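Local coordinates for protein pelota homolog (Archaeoglobus fulgidus, PDB 3OBY) that probably recognises stalled ribosomes, cleaves their mRNA as a metal-dependent endonuclease and helps release non-functional ribosomes, at residues 284-290 against 314-320. Residues are numbered along the deposited sequence; the frame is centred on the assembly and turned at random.
Sequences VLLVADE and KVVIMST
Asp289 OD1 gathers donors at the C-terminal end of this strand pair. The backbone N of Thr320 reaches Asp289 OD1 at 2.8 Å from above the carboxylate plane, 46° out of it, and Glu290 N adds a weak bond to the same oxygen. Thr320 OG1 lies between two carboxylate oxygens, 3.1 Å from Asp289 OD1 and 2.8 Å from Glu290 OE2, and its single proton could serve either. With CG of Asp289 between backbone N and carbonyl carbon (chi1 63°), the carboxylate lies over Ser319 CA and faces Thr320.

Behind this end, 284-288 and 314-318 run as parallel strands in direct register, their axes coming within 4.7 Å of each other. Leu285 and Val287 each bond through both N and O to the other strand, and Asp289 N on Met318 O closes the series. On one face Leu286 CD2 lies against Val316 CB (3.7 Å) and also meets Met318 CE; on the other, Val287 CG1 packs alongside Ile317 CG1 at 3.7 Å.

A beta-alpha-beta crossover through helices 289-295 and 301-310 joins the strands in the mixed sheet of the third eRF1-type domain, with 282-288 inside, beside antiparallel 334-338, and 314-318 at the edge. Helix 236-262 packs over Leu286, Val316 and Met318, helix 301-310 covers Leu285 and Val315, and helix 22-31 of the N-terminal Sm-fold domain meets Ile317, whose N bonds to Asp23 OD1.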
# COMPACT_ATOMS: atom_id res chain seq x y z
N VAL A 284 15.49 6.96 -8.32
CA VAL A 284 14.72 6.06 -7.49
C VAL A 284 15.63 5.21 -6.64
O VAL A 284 16.42 4.43 -7.18
CB VAL A 284 13.86 5.11 -8.35
CG1 VAL A 284 12.95 4.29 -7.46
CG2 VAL A 284 13.06 5.91 -9.36
N LEU A 285 15.53 5.36 -5.32
CA LEU A 285 16.33 4.60 -4.37
C LEU A 285 15.52 3.39 -3.92
O LEU A 285 14.41 3.54 -3.41
CB LEU A 285 16.67 5.44 -3.14
CG LEU A 285 17.53 4.74 -2.09
CD1 LEU A 285 18.94 4.53 -2.63
CD2 LEU A 285 17.58 5.56 -0.81
N LEU A 286 16.06 2.19 -4.12
CA LEU A 286 15.37 0.96 -3.72
C LEU A 286 16.08 0.36 -2.50
O LEU A 286 17.29 0.17 -2.52
CB LEU A 286 15.39 -0.06 -4.86
CG LEU A 286 14.89 0.36 -6.24
CD1 LEU A 286 15.00 -0.85 -7.16
CD2 LEU A 286 13.45 0.87 -6.17
N VAL A 287 15.35 0.06 -1.43
CA VAL A 287 15.99 -0.48 -0.23
C VAL A 287 15.21 -1.58 0.46
O VAL A 287 13.98 -1.53 0.53
CB VAL A 287 16.28 0.67 0.80
CG1 VAL A 287 14.98 1.20 1.38
CG2 VAL A 287 17.21 0.17 1.88
N ALA A 288 15.93 -2.57 0.97
CA ALA A 288 15.29 -3.70 1.67
C ALA A 288 15.13 -3.34 3.14
O ALA A 288 16.04 -2.78 3.77
CB ALA A 288 16.13 -4.96 1.52
N ASP A 289 13.97 -3.67 3.70
CA ASP A 289 13.70 -3.35 5.09
C ASP A 289 14.79 -3.87 6.03
O ASP A 289 15.19 -3.17 6.96
CB ASP A 289 12.31 -3.87 5.50
CG ASP A 289 12.19 -5.38 5.42
OD1 ASP A 289 12.95 -6.01 4.66
OD2 ASP A 289 11.31 -5.93 6.11
N GLU A 290 15.29 -5.08 5.77
CA GLU A 290 16.34 -5.64 6.62
C GLU A 290 17.57 -4.75 6.60
O GLU A 290 18.25 -4.59 7.61
CB GLU A 290 16.74 -7.04 6.14
CG GLU A 290 15.87 -8.17 6.63
CD GLU A 290 16.36 -9.51 6.13
OE1 GLU A 290 17.60 -9.73 6.15
OE2 GLU A 290 15.52 -10.36 5.73
N LYS A 314 12.84 9.39 -5.38
CA LYS A 314 11.79 8.61 -4.74
C LYS A 314 12.41 7.45 -3.97
O LYS A 314 13.35 6.81 -4.44
CB LYS A 314 10.81 8.06 -5.79
CG LYS A 314 9.61 7.32 -5.21
CD LYS A 314 8.85 6.56 -6.29
CE LYS A 314 7.46 6.13 -5.82
NZ LYS A 314 7.48 5.39 -4.52
N VAL A 315 11.88 7.18 -2.78
CA VAL A 315 12.37 6.07 -1.98
C VAL A 315 11.36 4.94 -2.05
O VAL A 315 10.15 5.17 -2.01
CB VAL A 315 12.55 6.48 -0.49
CG1 VAL A 315 13.11 5.30 0.30
CG2 VAL A 315 13.46 7.70 -0.38
N VAL A 316 11.85 3.71 -2.16
CA VAL A 316 10.99 2.54 -2.22
C VAL A 316 11.53 1.49 -1.24
O VAL A 316 12.58 0.89 -1.48
CB VAL A 316 10.94 1.94 -3.65
CG1 VAL A 316 10.22 0.61 -3.63
CG2 VAL A 316 10.24 2.90 -4.61
N ILE A 317 10.82 1.30 -0.13
CA ILE A 317 11.25 0.33 0.87
C ILE A 317 10.48 -0.96 0.69
O ILE A 317 9.27 -1.01 0.89
CB ILE A 317 11.01 0.84 2.31
CG1 ILE A 317 11.65 2.22 2.50
CG2 ILE A 317 11.63 -0.14 3.31
CD1 ILE A 317 11.35 2.84 3.83
N MET A 318 11.20 -2.02 0.31
CA MET A 318 10.60 -3.33 0.09
C MET A 318 10.84 -4.23 1.29
O MET A 318 11.92 -4.23 1.89
CB MET A 318 11.18 -3.98 -1.16
CG MET A 318 11.30 -3.04 -2.37
SD MET A 318 11.95 -3.93 -3.79
CE MET A 318 11.83 -2.71 -5.05
N SER A 319 9.83 -5.01 1.64
CA SER A 319 9.92 -5.93 2.75
C SER A 319 10.48 -7.27 2.32
O SER A 319 9.95 -7.91 1.42
CB SER A 319 8.55 -6.16 3.36
OG SER A 319 8.57 -7.28 4.22
N THR A 320 11.55 -7.71 2.98
CA THR A 320 12.14 -9.00 2.66
C THR A 320 11.17 -10.16 2.93
O THR A 320 11.53 -11.32 2.74
CB THR A 320 13.42 -9.23 3.45
OG1 THR A 320 13.16 -9.06 4.85
CG2 THR A 320 14.48 -8.22 3.02